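Local coordinates for bifunctional protein PutA (PDB 5UR2) that probably carries out both steps of proline oxidation to glutamate, through proline dehydrogenase and NAD+-dependent L-glutamate gamma-semialdehyde dehydrogenase activities, at residues Glu746-Asn751 with Lys779-Ala783; Phe773-Gln778 with Tyr818-Val823; Val768-Ala772 with Arg931-Gly935; Lys870-Ala874 with Ser898-Ala902. One frame throughout, in Å; residues are numbered along the deposited sequence.

Contact 1: Glu746-Asn751 with Lys779-Ala783; sequences EMGGKN and KCSAA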
loop_
_atom_site.group_PDB
_atom_site.type_symbol
_atom_site.label_atom_id
_atom_site.label_comp_id
_atom_site.label_asym_id
_atom_site.label_seq_id
_atom_site.Cartn_x
_atom_site.Cartn_y
_atom_site.Cartn_z
ATOM N N GLU B 746 -14.854 -2.968 16.296
ATOM C CA GLU B 746 -15.190 -1.562 16.531
ATOM C C GLU B 746 -16.143 -1.490 17.725
ATOM O O GLU B 746 -17.153 -2.200 17.746
ATOM C CB GLU B 746 -15.819 -0.950 15.272
ATOM C CG GLU B 746 -16.227 0.529 15.382
ATOM C CD GLU B 746 -17.149 0.989 14.239
ATOM O OE1 GLU B 746 -17.037 0.502 13.079
ATOM O OE2 GLU B 746 -18.027 1.828 14.521
ATOM N N MET B 747 -15.827 -0.645 18.730
ATOM C CA MET B 747 -16.512 -0.711 20.024
ATOM C C MET B 747 -17.073 0.610 20.566
ATOM O O MET B 747 -17.458 0.664 21.742
ATOM C CB MET B 747 -15.580 -1.300 21.082
ATOM C CG MET B 747 -15.451 -2.798 21.017
ATOM S SD MET B 747 -14.253 -3.321 22.220
ATOM C CE MET B 747 -12.789 -2.523 21.587
ATOM N N GLY B 748 -17.157 1.664 19.776
ATOM C CA GLY B 748 -17.838 2.854 20.257
ATOM C C GLY B 748 -16.904 3.946 20.754
ATOM O O GLY B 748 -15.674 3.821 20.775
ATOM N N GLY B 749 -17.533 5.050 21.170
ATOM C CA GLY B 749 -16.799 6.235 21.566
ATOM C C GLY B 749 -17.581 7.086 22.539
ATOM O O GLY B 749 -18.742 6.815 22.854
ATOM N N LYS B 750 -16.888 8.100 23.059
ATOM C CA LYS B 750 -17.462 9.177 23.863
ATOM C C LYS B 750 -16.920 10.451 23.230
ATOM O O LYS B 750 -15.962 11.045 23.725
ATOM C CB LYS B 750 -17.080 9.060 25.338
ATOM C CG LYS B 750 -17.801 10.032 26.250
ATOM C CD LYS B 750 -19.277 9.685 26.369
ATOM C CE LYS B 750 -20.055 10.715 27.190
ATOM N NZ LYS B 750 -21.495 10.320 27.336
ATOM N N ASN B 751 -17.505 10.834 22.101
ATOM C CA ASN B 751 -16.882 11.774 21.187
ATOM C C ASN B 751 -17.230 13.222 21.524
ATOM O O ASN B 751 -18.390 13.555 21.783
ATOM C CB ASN B 751 -17.315 11.433 19.765
ATOM C CG ASN B 751 -17.212 9.950 19.488
ATOM O OD1 ASN B 751 -16.107 9.382 19.487
ATOM N ND2 ASN B 751 -18.353 9.305 19.269
ATOM N N LYS B 779 -25.141 6.422 17.209
ATOM C CA LYS B 779 -23.994 6.198 16.343
ATOM C C LYS B 779 -22.749 6.100 17.198
ATOM O O LYS B 779 -22.652 6.759 18.237
ATOM C CB LYS B 779 -23.805 7.314 15.305
ATOM C CG LYS B 779 -25.041 7.606 14.468
ATOM C CD LYS B 779 -24.779 8.629 13.352
ATOM C CE LYS B 779 -26.105 8.945 12.605
ATOM N NZ LYS B 779 -25.956 9.885 11.461
ATOM N N CYS B 780 -21.820 5.241 16.788
ATOM C CA CYS B 780 -20.549 5.186 17.497
ATOM C C CYS B 780 -19.771 6.481 17.348
ATOM O O CYS B 780 -18.907 6.773 18.183
ATOM C CB CYS B 780 -19.696 4.001 17.000
ATOM S SG CYS B 780 -20.321 2.319 17.417
ATOM N N SER B 781 -20.045 7.248 16.294
ATOM C CA SER B 781 -19.379 8.515 16.027
ATOM C C SER B 781 -20.101 9.718 16.635
ATOM O O SER B 781 -19.623 10.847 16.472
ATOM C CB SER B 781 -19.243 8.713 14.507
ATOM O OG SER B 781 -20.523 8.692 13.883
ATOM N N ALA B 782 -21.230 9.503 17.316
ATOM C CA ALA B 782 -22.090 10.611 17.727
ATOM C C ALA B 782 -21.385 11.516 18.732
ATOM O O ALA B 782 -20.651 11.052 19.613
ATOM C CB ALA B 782 -23.392 10.078 18.333
ATOM N N ALA B 783 -21.615 12.819 18.600
ATOM C CA ALA B 783 -21.114 13.779 19.577
ATOM C C ALA B 783 -21.987 13.728 20.831
ATOM O O ALA B 783 -23.154 14.132 20.804
ATOM C CB ALA B 783 -21.077 15.182 18.981
HETATM O O HOH W 1 -20.258 9.699 21.890
#
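N751 reaches across to C780 and A782 with its side-chain amide, and the nitrogen ND2 does the work. One N-H goes to the carbonyl of C780 (ND2 to O 2.8 Å), the other to that of A782 (ND2 to O 2.9 Å, nearly straight at 165°). Both acceptors lie close to the amide plane, so the two bonds fix the rotation of the group, although the nitrogen stands above the plane of the A782 carbonyl. Chi1 of -46° sets CG beside the backbone N of N751, from where ND2 reaches the carbonyls of C780 and A782, in and at the end of the type I turn K779-A782. OD1 is taken up by the backbone N of T904, so the amide is used on both sides. Behind it, water 1 accepts from N751 N at 3.0 Å and donates to A782 O at 2.7 Å, a second bridge between the segments.

At the other end the contact is by packing. E746 is extended, with CG opposite its backbone N (chi1 180°), and carries OE2 alongside C780, 3.7 Å from CB. The thiol of C780 lies over the backbone of G748, with SG 3.8 Å from its CA. The arrangement is that of an aldehyde dehydrogenase active site: E746 and C780 are the predicted catalytic pair, and the doubly bonded asparagine ties down the turn that begins just before the cysteine.

Contact 2: Phe773-Gln778 with Tyr818-Val823; sequences FGFSGQ and YMGPVV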
loop_
_atom_site.group_PDB
_atom_site.type_symbol
_atom_site.label_atom_id
_atom_site.label_comp_id
_atom_site.label_asym_id
_atom_site.label_seq_id
_atom_site.Cartn_x
_atom_site.Cartn_y
_atom_site.Cartn_z
ATOM N N PHE B 773 -27.728 14.665 17.608
ATOM C CA PHE B 773 -29.096 14.174 17.574
ATOM C C PHE B 773 -29.459 13.433 16.286
ATOM O O PHE B 773 -30.520 12.806 16.232
ATOM C CB PHE B 773 -30.080 15.339 17.819
ATOM C CG PHE B 773 -29.908 16.007 19.175
ATOM C CD1 PHE B 773 -29.864 15.247 20.343
ATOM C CD2 PHE B 773 -29.771 17.390 19.282
ATOM C CE1 PHE B 773 -29.704 15.850 21.594
ATOM C CE2 PHE B 773 -29.603 18.002 20.539
ATOM C CZ PHE B 773 -29.579 17.228 21.692
ATOM N N GLY B 774 -28.605 13.448 15.268
ATOM C CA GLY B 774 -28.800 12.583 14.115
ATOM C C GLY B 774 -28.930 11.120 14.512
ATOM O O GLY B 774 -28.119 10.624 15.299
ATOM N N PHE B 775 -29.959 10.438 13.981
ATOM C CA PHE B 775 -30.417 9.102 14.376
ATOM C C PHE B 775 -30.480 8.989 15.897
ATOM O O PHE B 775 -30.145 7.949 16.481
ATOM C CB PHE B 775 -29.556 7.992 13.757
ATOM C CG PHE B 775 -30.196 6.626 13.833
ATOM C CD1 PHE B 775 -31.581 6.487 13.746
ATOM C CD2 PHE B 775 -29.420 5.480 14.005
ATOM C CE1 PHE B 775 -32.198 5.219 13.839
ATOM C CE2 PHE B 775 -30.014 4.216 14.101
ATOM C CZ PHE B 775 -31.406 4.084 14.016
ATOM N N SER B 776 -30.915 10.076 16.539
ATOM C CA SER B 776 -31.129 10.118 17.980
ATOM C C SER B 776 -29.866 9.719 18.735
ATOM O O SER B 776 -29.923 9.051 19.764
ATOM C CB SER B 776 -32.315 9.241 18.381
ATOM O OG SER B 776 -33.479 9.626 17.659
ATOM N N GLY B 777 -28.712 10.101 18.187
ATOM C CA GLY B 777 -27.452 9.856 18.843
ATOM C C GLY B 777 -27.012 8.411 18.841
ATOM O O GLY B 777 -26.022 8.086 19.501
ATOM N N GLN B 778 -27.693 7.540 18.097
ATOM C CA GLN B 778 -27.378 6.109 18.094
ATOM C C GLN B 778 -26.300 5.781 17.054
ATOM O O GLN B 778 -26.492 4.981 16.137
ATOM C CB GLN B 778 -28.645 5.292 17.847
ATOM C CG GLN B 778 -29.808 5.560 18.846
ATOM C CD GLN B 778 -31.045 4.699 18.554
ATOM O OE1 GLN B 778 -31.359 3.771 19.308
ATOM N NE2 GLN B 778 -31.734 4.992 17.446
ATOM N N TYR B 818 -36.969 15.001 12.331
ATOM C CA TYR B 818 -35.527 15.179 12.459
ATOM C C TYR B 818 -34.927 13.986 13.192
ATOM O O TYR B 818 -33.979 13.372 12.708
ATOM C CB TYR B 818 -35.180 16.482 13.182
ATOM C CG TYR B 818 -33.709 16.832 13.114
ATOM C CD1 TYR B 818 -32.779 16.247 13.980
ATOM C CD2 TYR B 818 -33.243 17.740 12.177
ATOM C CE1 TYR B 818 -31.428 16.574 13.909
ATOM C CE2 TYR B 818 -31.908 18.072 12.093
ATOM C CZ TYR B 818 -31.000 17.491 12.944
ATOM O OH TYR B 818 -29.670 17.853 12.832
ATOM N N MET B 819 -35.472 13.632 14.350
ATOM C CA MET B 819 -35.145 12.365 14.979
ATOM C C MET B 819 -36.409 11.531 15.164
ATOM O O MET B 819 -37.522 12.067 15.290
ATOM C CB MET B 819 -34.405 12.556 16.312
ATOM C CG MET B 819 -34.923 13.638 17.204
ATOM S SD MET B 819 -33.857 13.874 18.659
ATOM C CE MET B 819 -34.305 12.455 19.648
ATOM N N GLY B 820 -36.227 10.209 15.125
ATOM C CA GLY B 820 -37.272 9.268 15.457
ATOM C C GLY B 820 -36.988 8.597 16.784
ATOM O O GLY B 820 -36.325 9.168 17.650
ATOM N N PRO B 821 -37.437 7.356 16.951
ATOM C CA PRO B 821 -37.271 6.657 18.231
ATOM C C PRO B 821 -35.904 5.986 18.344
ATOM O O PRO B 821 -35.175 5.849 17.370
ATOM C CB PRO B 821 -38.395 5.612 18.193
ATOM C CG PRO B 821 -38.419 5.218 16.706
ATOM C CD PRO B 821 -38.110 6.520 15.937
ATOM N N VAL B 822 -35.565 5.549 19.566
ATOM C CA VAL B 822 -34.390 4.689 19.732
ATOM C C VAL B 822 -34.814 3.246 19.466
ATOM O O VAL B 822 -35.995 2.972 19.240
ATOM C CB VAL B 822 -33.730 4.831 21.121
ATOM C CG1 VAL B 822 -33.089 6.215 21.286
ATOM C CG2 VAL B 822 -34.731 4.518 22.249
ATOM N N VAL B 823 -33.861 2.313 19.500
ATOM C CA VAL B 823 -34.025 1.058 18.763
ATOM C C VAL B 823 -35.056 0.130 19.415
ATOM O O VAL B 823 -35.881 -0.465 18.714
ATOM C CB VAL B 823 -32.659 0.365 18.585
ATOM C CG1 VAL B 823 -32.091 -0.088 19.922
ATOM C CG2 VAL B 823 -32.812 -0.821 17.679
HETATM O O HOH W 2 -33.990 3.668 16.493
#
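S776 and M819 make the tight middle of this contact. The hydroxyl of S776 donates to the carbonyl of G820 (OG to O 2.9 Å), approaching from well above the carbonyl plane. M819 curls round the same hydroxyl: its CB lies 3.4 Å from S776 OG, and a bend at chi3 (-75°) brings the methyl CE back against the serine. Close by, the extended side chain of Q778 crosses V822 at about a right angle, its OE1 pressed to 3.2 Å from V822 CB. The same oxygen takes a weak, bent bond from the backbone of V823 (N to OE1 2.9 Å, 123° at the hydrogen). NE2 lies above one face of the F775 ring, and water 2 bridges it to P821, accepting from NE2 at 2.8 Å and donating to P821 O.

Helix 761-773 ends here, and the chain leaves it through a tight left-handed turn: F775, S776 and G777 all have positive phi, and three successive backbone bonds join residues three apart. In the aldehyde dehydrogenase domain this turn leads to the predicted catalytic C780, whose side chain is about 9 Å from that of Q778.

Packing is looser round F773. M819 SD makes an oblique Met-aromatic contact 5.3 Å from the centroid of F773, whose ring packs on P859. The partly exposed Y818 comes to F773 through its ring atom CE1, 4.3 Å from F773 CB, while other parts of its side chain rest on I769 and Y770 of the helix.

Contact 3: Val768-Ala772 with Arg931-Gly935; sequences VIYSA and RGITG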
loop_
_atom_site.group_PDB
_atom_site.type_symbol
_atom_site.label_atom_id
_atom_site.label_comp_id
_atom_site.label_asym_id
_atom_site.label_seq_id
_atom_site.Cartn_x
_atom_site.Cartn_y
_atom_site.Cartn_z
ATOM N N VAL B 768 -22.948 20.552 15.566
ATOM C CA VAL B 768 -23.121 19.840 16.832
ATOM C C VAL B 768 -24.527 19.232 16.940
ATOM O O VAL B 768 -24.693 18.083 17.385
ATOM C CB VAL B 768 -22.785 20.774 18.005
ATOM C CG1 VAL B 768 -23.270 20.195 19.297
ATOM C CG2 VAL B 768 -21.286 21.004 18.067
ATOM N N ILE B 769 -25.558 19.978 16.532
ATOM C CA ILE B 769 -26.924 19.446 16.579
ATOM C C ILE B 769 -27.016 18.152 15.780
ATOM O O ILE B 769 -27.486 17.123 16.285
ATOM C CB ILE B 769 -27.946 20.488 16.077
ATOM C CG1 ILE B 769 -28.107 21.605 17.092
ATOM C CG2 ILE B 769 -29.319 19.857 15.880
ATOM C CD1 ILE B 769 -28.824 21.145 18.346
ATOM N N TYR B 770 -26.542 18.169 14.533
ATOM C CA TYR B 770 -26.665 16.960 13.729
ATOM C C TYR B 770 -25.766 15.853 14.257
ATOM O O TYR B 770 -26.173 14.684 14.284
ATOM C CB TYR B 770 -26.380 17.228 12.245
ATOM C CG TYR B 770 -26.444 15.932 11.469
ATOM C CD1 TYR B 770 -27.639 15.250 11.353
ATOM C CD2 TYR B 770 -25.291 15.349 10.911
ATOM C CE1 TYR B 770 -27.719 14.042 10.679
ATOM C CE2 TYR B 770 -25.362 14.144 10.224
ATOM C CZ TYR B 770 -26.590 13.488 10.123
ATOM O OH TYR B 770 -26.713 12.279 9.466
ATOM N N SER B 771 -24.554 16.194 14.705
ATOM C CA SER B 771 -23.655 15.172 15.259
ATOM C C SER B 771 -24.217 14.538 16.534
ATOM O O SER B 771 -23.964 13.352 16.811
ATOM C CB SER B 771 -22.270 15.772 15.533
ATOM O OG SER B 771 -21.616 16.207 14.343
ATOM N N ALA B 772 -24.955 15.314 17.334
ATOM C CA ALA B 772 -25.485 14.844 18.607
ATOM C C ALA B 772 -26.840 14.161 18.474
ATOM O O ALA B 772 -27.095 13.174 19.170
ATOM C CB ALA B 772 -25.609 16.007 19.591
ATOM N N ARG B 931 -16.460 21.071 10.784
ATOM C CA ARG B 931 -17.657 20.377 10.313
ATOM C C ARG B 931 -18.081 19.366 11.372
ATOM O O ARG B 931 -17.377 19.148 12.355
ATOM C CB ARG B 931 -17.409 19.701 8.966
ATOM C CG ARG B 931 -16.137 18.855 8.909
ATOM C CD ARG B 931 -16.327 17.706 7.925
ATOM N NE ARG B 931 -17.217 16.700 8.487
ATOM C CZ ARG B 931 -17.730 15.669 7.821
ATOM N NH1 ARG B 931 -17.458 15.496 6.533
ATOM N NH2 ARG B 931 -18.540 14.819 8.448
ATOM N N GLY B 932 -19.245 18.740 11.163
ATOM C CA GLY B 932 -19.716 17.698 12.067
ATOM C C GLY B 932 -18.831 16.445 12.065
ATOM O O GLY B 932 -17.982 16.241 11.198
ATOM N N ILE B 933 -19.025 15.587 13.071
ATOM C CA ILE B 933 -18.105 14.481 13.320
ATOM C C ILE B 933 -18.738 13.130 13.037
ATOM O O ILE B 933 -18.152 12.095 13.376
ATOM C CB ILE B 933 -17.542 14.512 14.751
ATOM C CG1 ILE B 933 -18.659 14.306 15.775
ATOM C CG2 ILE B 933 -16.795 15.804 15.012
ATOM C CD1 ILE B 933 -18.132 14.010 17.193
ATOM N N THR B 934 -19.909 13.106 12.412
ATOM C CA THR B 934 -20.541 11.886 11.959
ATOM C C THR B 934 -20.539 11.893 10.430
ATOM O O THR B 934 -19.905 12.749 9.807
ATOM C CB THR B 934 -21.951 11.752 12.559
ATOM O OG1 THR B 934 -22.811 12.777 12.045
ATOM C CG2 THR B 934 -21.897 11.868 14.076
ATOM N N GLY B 935 -21.204 10.911 9.823
ATOM C CA GLY B 935 -21.297 10.847 8.369
ATOM C C GLY B 935 -20.024 10.464 7.631
ATOM O O GLY B 935 -19.826 10.890 6.482
HETATM O O HOH W 3 -25.374 12.396 13.110
#
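S771 meets the loop 931-935 through its hydroxyl, which accepts the backbone N-H of I933 (N to OG 3.0 Å, 162° at the hydrogen). The approach is close enough to bring G932 CA to 3.3 Å from S771 OG, with the side chain of I933 resting by CG1 on the serine. T934 divides its two branches between S771 and Y770. Its methyl CG2 packs over the backbone of S771, 3.7 Å from the carbonyl O, while OG1 reaches the Y770 ring obliquely, 3.4 Å from CE2. Chi1 of 66° sets the branches this way, placing OG1 between the backbone N and carbonyl carbon of T934. Water 3 joins the same residues: it donates to Y770 O at 2.7 Å, stands 2.8 Å from T934 OG1, and lies above one face of the Y770 ring, toward its rim.

In the second shell, S771 OG is also bonded to the carbonyl of G767 one helical turn back, so the hydroxyl is held between the helix and the I933 N-H. On the loop, R931 folds over and grips G932 O side-on with two nitrogens, NE at 2.9 Å and NH2 at 3.1 Å, the carbonyl lying near the guanidinium plane. Its NH1 is salt-bridged to E623 of the second subunit. Y770 OH is bonded to E589, holding the far end of the ring.

Helix 761-773 packs through V768 on V753 and V786 of strands 751-755 and 783-789 and through I769 on helix 790-806, while I933 rests on V753 and A783 of the same strands.

Contact 4: Lys870-Ala874 with Ser898-Ala902; sequences KLAQA and STEYA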
loop_
_atom_site.group_PDB
_atom_site.type_symbol
_atom_site.label_atom_id
_atom_site.label_comp_id
_atom_site.label_asym_id
_atom_site.label_seq_id
_atom_site.Cartn_x
_atom_site.Cartn_y
_atom_site.Cartn_z
ATOM N N LYS B 870 -19.611 10.778 35.274
ATOM C CA LYS B 870 -20.045 9.572 34.577
ATOM C C LYS B 870 -20.766 9.917 33.275
ATOM O O LYS B 870 -20.535 9.281 32.236
ATOM C CB LYS B 870 -20.924 8.733 35.503
ATOM C CG LYS B 870 -21.445 7.431 34.900
ATOM C CD LYS B 870 -22.487 6.789 35.838
ATOM C CE LYS B 870 -22.980 5.434 35.334
ATOM N NZ LYS B 870 -23.917 4.807 36.317
ATOM N N LEU B 871 -21.616 10.946 33.307
ATOM C CA LEU B 871 -22.330 11.367 32.106
ATOM C C LEU B 871 -21.373 11.724 30.982
ATOM O O LEU B 871 -21.703 11.530 29.806
ATOM C CB LEU B 871 -23.239 12.557 32.425
ATOM C CG LEU B 871 -23.974 13.208 31.255
ATOM C CD1 LEU B 871 -24.974 12.258 30.636
ATOM C CD2 LEU B 871 -24.681 14.459 31.727
ATOM N N ALA B 872 -20.186 12.228 31.325
ATOM C CA ALA B 872 -19.186 12.666 30.360
ATOM C C ALA B 872 -18.121 11.615 30.064
ATOM O O ALA B 872 -17.121 11.944 29.420
ATOM C CB ALA B 872 -18.516 13.954 30.848
ATOM N N GLN B 873 -18.310 10.359 30.513
ATOM C CA GLN B 873 -17.352 9.260 30.352
ATOM C C GLN B 873 -17.973 7.995 29.760
ATOM O O GLN B 873 -17.354 7.361 28.898
ATOM C CB GLN B 873 -16.675 8.919 31.720
ATOM C CG GLN B 873 -15.687 9.973 32.248
ATOM C CD GLN B 873 -14.387 10.033 31.427
ATOM O OE1 GLN B 873 -13.928 9.023 30.883
ATOM N NE2 GLN B 873 -13.815 11.227 31.312
ATOM N N ALA B 874 -19.159 7.593 30.218
ATOM C CA ALA B 874 -19.796 6.366 29.755
ATOM C C ALA B 874 -20.608 6.634 28.498
ATOM O O ALA B 874 -21.345 7.623 28.422
ATOM C CB ALA B 874 -20.703 5.784 30.849
ATOM N N SER B 898 -9.632 12.645 27.923
ATOM C CA SER B 898 -9.691 12.031 29.238
ATOM C C SER B 898 -10.586 10.795 29.312
ATOM O O SER B 898 -10.806 10.290 30.413
ATOM C CB SER B 898 -10.172 13.074 30.258
ATOM O OG SER B 898 -11.552 13.401 30.041
ATOM N N THR B 899 -11.097 10.283 28.191
ATOM C CA THR B 899 -11.999 9.141 28.238
ATOM C C THR B 899 -11.269 7.840 27.897
ATOM O O THR B 899 -10.081 7.811 27.572
ATOM C CB THR B 899 -13.209 9.301 27.293
ATOM O OG1 THR B 899 -12.827 9.012 25.940
ATOM C CG2 THR B 899 -13.811 10.703 27.352
ATOM N N GLU B 900 -12.032 6.745 27.982
ATOM C CA GLU B 900 -11.626 5.419 27.546
ATOM C C GLU B 900 -11.514 5.299 26.033
ATOM O O GLU B 900 -10.909 4.342 25.546
ATOM C CB GLU B 900 -12.672 4.405 28.024
ATOM C CG GLU B 900 -12.313 3.563 29.220
ATOM C CD GLU B 900 -13.389 2.512 29.509
ATOM O OE1 GLU B 900 -14.525 2.633 28.990
ATOM O OE2 GLU B 900 -13.088 1.549 30.242
ATOM N N TYR B 901 -12.070 6.243 25.288
ATOM C CA TYR B 901 -12.344 6.073 23.875
ATOM C C TYR B 901 -11.521 7.031 23.025
ATOM O O TYR B 901 -11.016 8.053 23.501
ATOM C CB TYR B 901 -13.840 6.280 23.598
ATOM C CG TYR B 901 -14.726 5.253 24.276
ATOM C CD1 TYR B 901 -14.805 3.947 23.783
ATOM C CD2 TYR B 901 -15.501 5.585 25.387
ATOM C CE1 TYR B 901 -15.617 3.005 24.384
ATOM C CE2 TYR B 901 -16.318 4.641 26.001
ATOM C CZ TYR B 901 -16.370 3.355 25.501
ATOM O OH TYR B 901 -17.185 2.416 26.095
ATOM N N ALA B 902 -11.390 6.680 21.751
ATOM C CA ALA B 902 -10.607 7.475 20.817
ATOM C C ALA B 902 -11.126 7.229 19.400
ATOM O O ALA B 902 -10.389 6.839 18.486
ATOM C CB ALA B 902 -9.124 7.133 20.960
HETATM O O HOH W 4 -14.526 6.692 29.527
#
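Chi1 and chi2 of Q873, both -71°, fold its side chain back so that the amide lies against S898 and T899. NE2 donates to the carbonyl of S898 (NE2 to O 3.3 Å), but from far above the carbonyl plane, and a weak bond to S898 OG at 3.4 Å accompanies it. Neither partner is exclusive: NE2 also bonds to the carbonyl of G867, and S898 OG to that of I895. The other amide atom, OE1, sits on the backbone of T899, 3.3 Å from CA.

Water 4 makes the second link. It donates to OE1 of Q873 at 2.8 Å and to the backbone O of the same residue, and accepts the N-H of E900 at 2.9 Å, so one water ties both the backbone O and OE1 of Q873 to E900 N. The segment 898-902 is held in shape by an ST turn, in which T899 OG1, rotated to a chi1 of 79°, accepts from Y901 N at 2.9 Å. The ring of Y901 comes up edge-on, with Q873 O near its plane and 4.1 Å from CE2.

The contact joins the loop between strands 860-863 and 880-886 to the start of strand 901-908, just after helix 889-896. A872 rests on I884 of strand 880-886, E900 is salt-bridged to K720 and packs on Q738 of the second subunit, and A902 pairs with G925 and F946.

How the contacts relate
All four contacts lie in the aldehyde dehydrogenase region. Contacts 1 to 3 are buried and share the chain around helix 761-773 and the turn after it: contact 3 uses the helix, contact 2 its end, contact 1 the approach to strand 783-789. A783 N of contact 1 probably bonds to S771 O of contact 3, and Y818 OH of contact 2 packs on Y770. Contact 4 is only partly buried, and K750 of contact 1 reaches it with bonds from NZ to the carbonyls of L871 and A874. Contact 2 adds sulfur and aromatic packing. A water bridges each contact, but in contact 4 the direct bonds are long and the water carries more of the link.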